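PDB 1ON3: methylmalonyl-CoA carboxyltransferase 12S subunit from Propionibacterium freudenreichii, which catalyses transfer of the carboxyl group of methylmalonyl-CoA to the biotin of the 1.3S subunit, as the hexameric core of transcarboxylase. Local coordinates for residues P81-R89 against G112-T122; M194-P205 against T217-H227. All blocks are in the same frame, centred on the assembly; numbering follows the deposited sequence.

Contact 1. Residues P81-R89 against G112-T122; sequences PADGVVTGR and GETQSTKVVET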
loop_
_atom_site.group_PDB
_atom_site.type_symbol
_atom_site.label_atom_id
_atom_site.label_comp_id
_atom_site.label_asym_id
_atom_site.label_seq_id
_atom_site.Cartn_x
_atom_site.Cartn_y
_atom_site.Cartn_z
ATOM N N PRO E 81 -30.486 -32.050 -17.515
ATOM C CA PRO E 81 -29.737 -31.163 -18.420
ATOM C C PRO E 81 -29.185 -29.882 -17.765
ATOM O O PRO E 81 -29.945 -29.098 -17.191
ATOM C CB PRO E 81 -30.756 -30.850 -19.514
ATOM C CG PRO E 81 -31.601 -32.104 -19.563
ATOM C CD PRO E 81 -31.791 -32.426 -18.098
ATOM N N ALA E 82 -27.868 -29.684 -17.871
ATOM C CA ALA E 82 -27.178 -28.510 -17.319
ATOM C C ALA E 82 -27.394 -28.346 -15.817
ATOM O O ALA E 82 -27.048 -27.308 -15.231
ATOM C CB ALA E 82 -27.648 -27.244 -18.050
ATOM N N ASP E 83 -27.903 -29.409 -15.206
ATOM C CA ASP E 83 -28.287 -29.448 -13.794
ATOM C C ASP E 83 -29.302 -28.350 -13.470
ATOM O O ASP E 83 -29.398 -27.877 -12.333
ATOM C CB ASP E 83 -27.120 -29.353 -12.808
ATOM C CG ASP E 83 -27.462 -30.049 -11.503
ATOM O OD1 ASP E 83 -26.978 -29.686 -10.411
ATOM O OD2 ASP E 83 -28.262 -30.997 -11.597
ATOM N N GLY E 84 -30.067 -27.956 -14.482
ATOM C CA GLY E 84 -31.100 -26.963 -14.280
ATOM C C GLY E 84 -30.724 -25.492 -14.330
ATOM O O GLY E 84 -31.551 -24.664 -13.975
ATOM N N VAL E 85 -29.498 -25.150 -14.728
ATOM C CA VAL E 85 -29.139 -23.733 -14.838
ATOM C C VAL E 85 -28.241 -23.497 -16.053
ATOM O O VAL E 85 -27.345 -24.294 -16.350
ATOM C CB VAL E 85 -28.436 -23.206 -13.557
ATOM C CG1 VAL E 85 -26.981 -23.695 -13.503
ATOM C CG2 VAL E 85 -28.489 -21.661 -13.528
ATOM N N VAL E 86 -28.512 -22.419 -16.781
ATOM C CA VAL E 86 -27.729 -22.072 -17.968
ATOM C C VAL E 86 -26.857 -20.901 -17.553
ATOM O O VAL E 86 -27.372 -19.861 -17.152
ATOM C CB VAL E 86 -28.644 -21.665 -19.144
ATOM C CG1 VAL E 86 -27.802 -21.424 -20.402
ATOM C CG2 VAL E 86 -29.672 -22.766 -19.403
ATOM N N THR E 87 -25.543 -21.086 -17.648
ATOM C CA THR E 87 -24.580 -20.081 -17.224
ATOM C C THR E 87 -23.545 -19.731 -18.289
ATOM O O THR E 87 -23.124 -20.578 -19.084
ATOM C CB THR E 87 -23.817 -20.569 -15.989
ATOM O OG1 THR E 87 -23.127 -21.779 -16.319
ATOM C CG2 THR E 87 -24.776 -20.849 -14.821
ATOM N N GLY E 88 -23.114 -18.475 -18.292
ATOM C CA GLY E 88 -22.123 -18.083 -19.270
ATOM C C GLY E 88 -21.815 -16.607 -19.288
ATOM O O GLY E 88 -22.167 -15.867 -18.364
ATOM N N ARG E 89 -21.158 -16.194 -20.368
ATOM C CA ARG E 89 -20.734 -14.817 -20.580
ATOM C C ARG E 89 -21.355 -14.287 -21.873
ATOM O O ARG E 89 -21.528 -15.024 -22.841
ATOM C CB ARG E 89 -19.200 -14.788 -20.656
ATOM C CG ARG E 89 -18.518 -13.407 -20.607
ATOM C CD ARG E 89 -18.434 -12.714 -21.967
ATOM N NE ARG E 89 -17.422 -11.651 -21.975
ATOM C CZ ARG E 89 -17.123 -10.910 -23.041
ATOM N NH1 ARG E 89 -17.757 -11.112 -24.192
ATOM N NH2 ARG E 89 -16.190 -9.961 -22.960
ATOM N N GLY E 112 -29.752 -27.924 -7.538
ATOM C CA GLY E 112 -28.865 -29.034 -7.260
ATOM C C GLY E 112 -27.537 -28.485 -6.760
ATOM O O GLY E 112 -27.227 -27.311 -6.941
ATOM N N GLU E 113 -26.753 -29.332 -6.115
ATOM C CA GLU E 113 -25.451 -28.935 -5.618
ATOM C C GLU E 113 -24.583 -28.458 -6.791
ATOM O O GLU E 113 -23.910 -27.433 -6.704
ATOM C CB GLU E 113 -24.822 -30.136 -4.902
ATOM C CG GLU E 113 -23.323 -30.236 -4.958
ATOM C CD GLU E 113 -22.825 -31.584 -4.441
ATOM O OE1 GLU E 113 -22.484 -31.677 -3.243
ATOM O OE2 GLU E 113 -22.796 -32.549 -5.240
ATOM N N THR E 114 -24.605 -29.196 -7.892
ATOM C CA THR E 114 -23.807 -28.825 -9.051
ATOM C C THR E 114 -24.349 -27.564 -9.707
ATOM O O THR E 114 -23.571 -26.750 -10.209
ATOM C CB THR E 114 -23.738 -29.971 -10.085
ATOM O OG1 THR E 114 -22.942 -31.039 -9.553
ATOM C CG2 THR E 114 -23.107 -29.487 -11.384
ATOM N N GLN E 115 -25.676 -27.405 -9.702
ATOM C CA GLN E 115 -26.300 -26.206 -10.262
ATOM C C GLN E 115 -25.758 -24.984 -9.512
ATOM O O GLN E 115 -25.355 -23.989 -10.121
ATOM C CB GLN E 115 -27.830 -26.245 -10.101
ATOM C CG GLN E 115 -28.538 -25.092 -10.817
ATOM C CD GLN E 115 -29.970 -24.892 -10.362
ATOM O OE1 GLN E 115 -30.277 -23.960 -9.598
ATOM N NE2 GLN E 115 -30.854 -25.771 -10.813
ATOM N N SER E 116 -25.731 -25.066 -8.188
ATOM C CA SER E 116 -25.228 -23.948 -7.391
ATOM C C SER E 116 -23.740 -23.722 -7.604
ATOM O O SER E 116 -23.269 -22.588 -7.548
ATOM C CB SER E 116 -25.509 -24.169 -5.903
ATOM O OG SER E 116 -26.893 -23.994 -5.618
ATOM N N THR E 117 -22.993 -24.793 -7.832
ATOM C CA THR E 117 -21.563 -24.647 -8.071
ATOM C C THR E 117 -21.346 -23.912 -9.391
ATOM O O THR E 117 -20.456 -23.069 -9.487
ATOM C CB THR E 117 -20.868 -26.017 -8.111
ATOM O OG1 THR E 117 -20.969 -26.617 -6.815
ATOM C CG2 THR E 117 -19.400 -25.869 -8.483
ATOM N N LYS E 118 -22.170 -24.222 -10.394
ATOM C CA LYS E 118 -22.080 -23.578 -11.710
ATOM C C LYS E 118 -22.327 -22.072 -11.570
ATOM O O LYS E 118 -21.637 -21.230 -12.173
ATOM C CB LYS E 118 -23.129 -24.167 -12.675
ATOM C CG LYS E 118 -22.743 -25.507 -13.331
ATOM C CD LYS E 118 -23.804 -26.005 -14.315
ATOM C CE LYS E 118 -23.993 -25.054 -15.479
ATOM N NZ LYS E 118 -24.961 -25.592 -16.481
ATOM N N VAL E 119 -23.337 -21.731 -10.790
ATOM C CA VAL E 119 -23.662 -20.321 -10.579
ATOM C C VAL E 119 -22.511 -19.599 -9.865
ATOM O O VAL E 119 -22.120 -18.494 -10.252
ATOM C CB VAL E 119 -24.959 -20.168 -9.756
ATOM C CG1 VAL E 119 -25.161 -18.705 -9.365
ATOM C CG2 VAL E 119 -26.151 -20.635 -10.593
ATOM N N VAL E 120 -21.967 -20.220 -8.824
ATOM C CA VAL E 120 -20.862 -19.615 -8.091
ATOM C C VAL E 120 -19.633 -19.430 -8.988
ATOM O O VAL E 120 -18.952 -18.406 -8.922
ATOM C CB VAL E 120 -20.485 -20.465 -6.847
ATOM C CG1 VAL E 120 -19.240 -19.909 -6.190
ATOM C CG2 VAL E 120 -21.625 -20.431 -5.831
ATOM N N GLU E 121 -19.348 -20.417 -9.833
ATOM C CA GLU E 121 -18.196 -20.306 -10.717
ATOM C C GLU E 121 -18.394 -19.139 -11.680
ATOM O O GLU E 121 -17.450 -18.412 -11.993
ATOM C CB GLU E 121 -17.955 -21.642 -11.440
ATOM C CG GLU E 121 -16.929 -22.508 -10.687
ATOM C CD GLU E 121 -17.061 -24.003 -10.944
ATOM O OE1 GLU E 121 -17.489 -24.390 -12.056
ATOM O OE2 GLU E 121 -16.723 -24.790 -10.026
ATOM N N THR E 122 -19.628 -18.935 -12.124
ATOM C CA THR E 122 -19.925 -17.833 -13.036
ATOM C C THR E 122 -19.795 -16.507 -12.302
ATOM O O THR E 122 -19.335 -15.522 -12.865
ATOM C CB THR E 122 -21.341 -17.964 -13.630
ATOM O OG1 THR E 122 -21.442 -19.216 -14.312
ATOM C CG2 THR E 122 -21.613 -16.847 -14.623
HETATM O O HOH W 1 -26.574 -31.660 -8.319
HETATM O O HOH W 2 -24.732 -23.868 -18.639
HETATM O O HOH W 3 -20.606 -22.017 -14.901
#
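Lys-118 and Gln-115 reach from helix 113-129 to the loop and first residues of strand 85-92. The helix packs on the sheet of a crotonase-like (ClpP/crotonase) fold. Helix and strand run nearly parallel, their axes 16° apart and 8.3 Å at closest approach.

Several bonds run to backbone carbonyls. Lys-118 bends at chi3 (63°), which turns its ammonium into the loop. There NZ donates to Val-85 O at 2.7 Å, nearly along the C=O axis, and to Ala-82 O at 3.0 Å from a more sidelong direction. Water 2 and Gly-63 O are also partners, so four acceptors surround a buried amine with three protons and must share them. Gln-115 is extended. Its NE2 meets Asp-83 O at 3.0 Å, in the carbonyl plane on a lone pair and in its own amide plane. Gln-102 holds the other end, OE1, which helps fix the amide rotation.

Asp-83 lies at the helix start. Its OD1 accepts a hydrogen bond from water 1, and a weak, bent one from Gln-115 N, while OD2 forms a salt bridge with Arg-143 of the CoA pocket.

Side-chain carbons also meet. Val-85 lays CB and CG1 against Gln-115 CG, and its CG2 meets Val-119 CG2 at 3.9 Å. Farther along, water 3 joins Thr-87 OG1 to Lys-118 O. Thr-122 OG1 donates to that same carbonyl and sits 3.2 Å from Thr-87 CB.

Contact 2. Residues M194-P205 against T217-H227; sequences MTKKAHMFITGP and TADELGGAEAH. With DXX (methylmalonic acid), chain U.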
loop_
_atom_site.group_PDB
_atom_site.type_symbol
_atom_site.label_atom_id
_atom_site.label_comp_id
_atom_site.label_asym_id
_atom_site.label_seq_id
_atom_site.Cartn_x
_atom_site.Cartn_y
_atom_site.Cartn_z
ATOM N N MET E 194 -38.974 -8.359 -10.148
ATOM C CA MET E 194 -39.892 -9.480 -10.001
ATOM C C MET E 194 -41.075 -9.358 -10.958
ATOM O O MET E 194 -41.730 -8.317 -10.997
ATOM C CB MET E 194 -40.383 -9.493 -8.552
ATOM C CG MET E 194 -40.885 -10.798 -8.051
ATOM S SD MET E 194 -41.143 -10.769 -6.260
ATOM C CE MET E 194 -42.266 -12.179 -6.174
ATOM N N THR E 195 -41.364 -10.414 -11.727
ATOM C CA THR E 195 -42.492 -10.364 -12.659
ATOM C C THR E 195 -43.785 -10.710 -11.929
ATOM O O THR E 195 -43.755 -11.226 -10.804
ATOM C CB THR E 195 -42.345 -11.367 -13.810
ATOM O OG1 THR E 195 -42.554 -12.691 -13.305
ATOM C CG2 THR E 195 -40.964 -11.263 -14.445
ATOM N N LYS E 196 -44.923 -10.440 -12.567
ATOM C CA LYS E 196 -46.208 -10.733 -11.936
ATOM C C LYS E 196 -46.554 -12.224 -11.955
ATOM O O LYS E 196 -47.576 -12.644 -11.416
ATOM C CB LYS E 196 -47.319 -9.884 -12.573
ATOM C CG LYS E 196 -47.210 -8.437 -12.124
ATOM C CD LYS E 196 -48.344 -7.557 -12.602
ATOM C CE LYS E 196 -48.227 -6.179 -11.939
ATOM N NZ LYS E 196 -49.306 -5.242 -12.345
ATOM N N LYS E 197 -45.680 -13.030 -12.547
ATOM C CA LYS E 197 -45.905 -14.468 -12.574
ATOM C C LYS E 197 -45.054 -15.122 -11.485
ATOM O O LYS E 197 -45.205 -16.302 -11.189
ATOM C CB LYS E 197 -45.523 -15.043 -13.941
ATOM C CG LYS E 197 -46.460 -14.644 -15.073
ATOM C CD LYS E 197 -47.870 -15.179 -14.835
ATOM C CE LYS E 197 -48.750 -14.957 -16.060
ATOM N NZ LYS E 197 -48.765 -13.518 -16.468
ATOM N N ALA E 198 -44.171 -14.339 -10.882
ATOM C CA ALA E 198 -43.276 -14.857 -9.849
ATOM C C ALA E 198 -43.823 -14.814 -8.433
ATOM O O ALA E 198 -44.773 -14.097 -8.139
ATOM C CB ALA E 198 -41.934 -14.106 -9.897
ATOM N N HIS E 199 -43.219 -15.623 -7.567
ATOM C CA HIS E 199 -43.570 -15.664 -6.154
ATOM C C HIS E 199 -42.289 -15.933 -5.376
ATOM O O HIS E 199 -41.408 -16.670 -5.827
ATOM C CB HIS E 199 -44.632 -16.734 -5.867
ATOM C CG HIS E 199 -45.943 -16.461 -6.537
ATOM N ND1 HIS E 199 -46.229 -16.894 -7.814
ATOM C CD2 HIS E 199 -47.006 -15.715 -6.147
ATOM C CE1 HIS E 199 -47.408 -16.423 -8.185
ATOM N NE2 HIS E 199 -47.900 -15.703 -7.191
ATOM N N MET E 200 -42.181 -15.315 -4.211
ATOM C CA MET E 200 -40.997 -15.455 -3.382
ATOM C C MET E 200 -41.417 -15.432 -1.914
ATOM O O MET E 200 -42.278 -14.650 -1.526
ATOM C CB MET E 200 -40.049 -14.284 -3.689
ATOM C CG MET E 200 -38.780 -14.224 -2.876
ATOM S SD MET E 200 -37.574 -13.104 -3.668
ATOM C CE MET E 200 -38.244 -11.476 -3.242
ATOM N N PHE E 201 -40.824 -16.302 -1.105
ATOM C CA PHE E 201 -41.141 -16.346 0.320
ATOM C C PHE E 201 -40.207 -17.296 1.057
ATOM O O PHE E 201 -39.628 -18.208 0.456
ATOM C CB PHE E 201 -42.608 -16.747 0.543
ATOM C CG PHE E 201 -43.074 -17.885 -0.322
ATOM C CD1 PHE E 201 -42.522 -19.159 -0.186
ATOM C CD2 PHE E 201 -44.066 -17.680 -1.278
ATOM C CE1 PHE E 201 -42.955 -20.215 -0.993
ATOM C CE2 PHE E 201 -44.507 -18.724 -2.090
ATOM C CZ PHE E 201 -43.952 -19.996 -1.950
ATOM N N ILE E 202 -40.026 -17.053 2.347
ATOM C CA ILE E 202 -39.155 -17.910 3.142
ATOM C C ILE E 202 -39.963 -19.141 3.535
ATOM O O ILE E 202 -39.475 -20.263 3.449
ATOM C CB ILE E 202 -38.643 -17.184 4.407
ATOM C CG1 ILE E 202 -37.615 -16.112 4.006
ATOM C CG2 ILE E 202 -38.009 -18.183 5.368
ATOM C CD1 ILE E 202 -36.549 -16.624 3.013
ATOM N N THR E 203 -41.204 -18.917 3.961
ATOM C CA THR E 203 -42.089 -20.014 4.341
ATOM C C THR E 203 -43.345 -19.984 3.463
ATOM O O THR E 203 -43.976 -18.935 3.294
ATOM C CB THR E 203 -42.489 -19.916 5.821
ATOM O OG1 THR E 203 -41.306 -19.790 6.618
ATOM C CG2 THR E 203 -43.246 -21.171 6.258
ATOM N N GLY E 204 -43.703 -21.140 2.911
ATOM C CA GLY E 204 -44.865 -21.222 2.047
ATOM C C GLY E 204 -46.192 -21.046 2.760
ATOM O O GLY E 204 -46.257 -21.166 3.982
ATOM N N PRO E 205 -47.272 -20.753 2.015
ATOM C CA PRO E 205 -48.611 -20.560 2.577
ATOM C C PRO E 205 -49.110 -21.809 3.299
ATOM O O PRO E 205 -49.685 -21.718 4.382
ATOM C CB PRO E 205 -49.463 -20.236 1.352
ATOM C CG PRO E 205 -48.486 -19.617 0.401
ATOM C CD PRO E 205 -47.276 -20.506 0.562
ATOM N N THR E 217 -52.942 -16.676 0.152
ATOM C CA THR E 217 -52.567 -17.300 -1.109
ATOM C C THR E 217 -51.104 -16.969 -1.390
ATOM O O THR E 217 -50.535 -16.074 -0.763
ATOM C CB THR E 217 -53.435 -16.768 -2.266
ATOM O OG1 THR E 217 -53.294 -15.343 -2.352
ATOM C CG2 THR E 217 -54.906 -17.117 -2.038
ATOM N N ALA E 218 -50.486 -17.693 -2.314
ATOM C CA ALA E 218 -49.096 -17.419 -2.644
ATOM C C ALA E 218 -49.011 -15.981 -3.156
ATOM O O ALA E 218 -48.057 -15.254 -2.871
ATOM C CB ALA E 218 -48.607 -18.387 -3.706
ATOM N N ASP E 219 -50.034 -15.573 -3.899
ATOM C CA ASP E 219 -50.072 -14.238 -4.464
ATOM C C ASP E 219 -50.165 -13.157 -3.394
ATOM O O ASP E 219 -49.475 -12.143 -3.465
ATOM C CB ASP E 219 -51.246 -14.119 -5.436
ATOM C CG ASP E 219 -50.854 -13.436 -6.733
ATOM O OD1 ASP E 219 -49.969 -13.965 -7.440
ATOM O OD2 ASP E 219 -51.428 -12.371 -7.041
ATOM N N GLU E 220 -51.018 -13.370 -2.400
ATOM C CA GLU E 220 -51.163 -12.399 -1.327
ATOM C C GLU E 220 -49.903 -12.404 -0.477
ATOM O O GLU E 220 -49.429 -11.361 -0.030
ATOM C CB GLU E 220 -52.336 -12.755 -0.421
ATOM C CG GLU E 220 -53.698 -12.774 -1.065
ATOM C CD GLU E 220 -54.770 -13.180 -0.070
ATOM O OE1 GLU E 220 -54.648 -14.279 0.511
ATOM O OE2 GLU E 220 -55.727 -12.402 0.136
ATOM N N LEU E 221 -49.364 -13.597 -0.262
ATOM C CA LEU E 221 -48.177 -13.764 0.568
ATOM C C LEU E 221 -46.868 -13.260 -0.033
ATOM O O LEU E 221 -46.151 -12.474 0.593
ATOM C CB LEU E 221 -48.013 -15.238 0.937
ATOM C CG LEU E 221 -46.798 -15.575 1.804
ATOM C CD1 LEU E 221 -46.971 -14.994 3.192
ATOM C CD2 LEU E 221 -46.631 -17.076 1.876
ATOM N N GLY E 222 -46.549 -13.719 -1.235
ATOM C CA GLY E 222 -45.288 -13.329 -1.837
ATOM C C GLY E 222 -45.290 -12.948 -3.297
ATOM O O GLY E 222 -44.300 -13.190 -4.001
ATOM N N GLY E 223 -46.394 -12.371 -3.761
ATOM C CA GLY E 223 -46.462 -11.928 -5.143
ATOM C C GLY E 223 -45.655 -10.640 -5.281
ATOM O O GLY E 223 -45.333 -10.007 -4.278
ATOM N N ALA E 224 -45.334 -10.241 -6.510
ATOM C CA ALA E 224 -44.539 -9.029 -6.733
ATOM C C ALA E 224 -45.095 -7.787 -6.031
ATOM O O ALA E 224 -44.347 -7.006 -5.433
ATOM C CB ALA E 224 -44.409 -8.765 -8.227
ATOM N N GLU E 225 -46.408 -7.595 -6.097
ATOM C CA GLU E 225 -46.992 -6.422 -5.462
ATOM C C GLU E 225 -46.882 -6.449 -3.941
ATOM O O GLU E 225 -46.676 -5.412 -3.311
ATOM C CB GLU E 225 -48.444 -6.251 -5.922
ATOM C CG GLU E 225 -48.506 -5.650 -7.322
ATOM C CD GLU E 225 -49.899 -5.599 -7.897
ATOM O OE1 GLU E 225 -50.813 -5.106 -7.207
ATOM O OE2 GLU E 225 -50.076 -6.048 -9.047
ATOM N N ALA E 226 -47.013 -7.626 -3.344
ATOM C CA ALA E 226 -46.883 -7.726 -1.899
ATOM C C ALA E 226 -45.438 -7.370 -1.517
ATOM O O ALA E 226 -45.211 -6.572 -0.612
ATOM C CB ALA E 226 -47.232 -9.145 -1.424
ATOM N N HIS E 227 -44.453 -7.936 -2.213
ATOM C CA HIS E 227 -43.063 -7.626 -1.871
ATOM C C HIS E 227 -42.723 -6.150 -2.073
ATOM O O HIS E 227 -41.946 -5.567 -1.310
ATOM C CB HIS E 227 -42.085 -8.491 -2.680
ATOM C CG HIS E 227 -41.999 -9.907 -2.195
ATOM N ND1 HIS E 227 -41.540 -10.231 -0.937
ATOM C CD2 HIS E 227 -42.380 -11.071 -2.768
ATOM C CE1 HIS E 227 -41.645 -11.534 -0.755
ATOM N NE2 HIS E 227 -42.152 -12.068 -1.850
HETATM C C1 DXX U . -40.074 -24.849 4.504
HETATM O O1 DXX U . -39.824 -26.112 4.219
HETATM C CA DXX U . -40.002 -24.047 3.589
HETATM C CB DXX U . -38.716 -23.508 3.680
HETATM C C DXX U . -40.934 -23.635 2.578
HETATM O O DXX U . -42.094 -23.538 3.033
HETATM O O2 DXX U . -40.630 -23.390 1.395
HETATM O O HOH W 4 -46.081 -11.853 -8.698
HETATM O O HOH W 5 -48.713 -11.780 -8.590
#
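The His-227 ring has Met-200 CE over the centre of one face, a CH-pi contact 4.0 Å from the centroid. At its edge NE2 donates to Met-200 O at 2.6 Å. The oxygen lies in the ring plane, but the ring nitrogen stands above the carbonyl plane. ND1 is hydrogen-bonded to Asn-233, so both ring nitrogens have partners. Met-194 is extended and brings SD and CE obliquely to CD2. In this crotonase-like fold, the contact joins the end of strand 191-195 and strand 199-201 to helices 218-222 and 224-231.

The His-199 ring presents its edge to Asp-219. Here NE2 donates to OD1 at 2.7 Å, on the anti lone pair, with the ring and carboxylate planes 56° apart. Pro-205 CD covers one face of Phe-201, offset toward the rim, and Leu-221 CD2 touches the ring obliquely. Pro-205 CG also presses on Leu-221 CD2 at 3.5 Å, a tight fit.

The backbones meet where Met-200 N donates to Gly-222 O at 3.0 Å. Water 4 accepts from Ala-224 N near Ala-198 O. At the exposed side Lys-196 forms a long salt bridge with Glu-225 and another with Glu-239. Glu-380 of a neighbouring subunit packs on His-227 and accepts from Ile-202 N. The chain then enters the methylmalonic acid pocket, where Gly-204 N donates to ligand atom O at 2.9 Å, with an N-H...O angle of 167°.

Contact 1 closes before contact 2 opens along the chain, and both lie in the N-terminal carboxyltransferase region. Their centres are 25 Å apart and their nearest atoms about 14 Å, so they do not touch. They share one mixed sheet. Contact 1 uses strand 85-92 near one side of it, and contact 2 uses strand 191-195, next to the outermost strand 236-238. Strands 95-102, 133-139 and 170-175 lie between them. Both come near bound ligands. Contact 2 forms part of the methylmalonic acid pocket. Contact 1 lies close to methylmalonyl-CoA, and its Asp-83 is salt-bridged to Arg-143, a residue of that ligand's pocket.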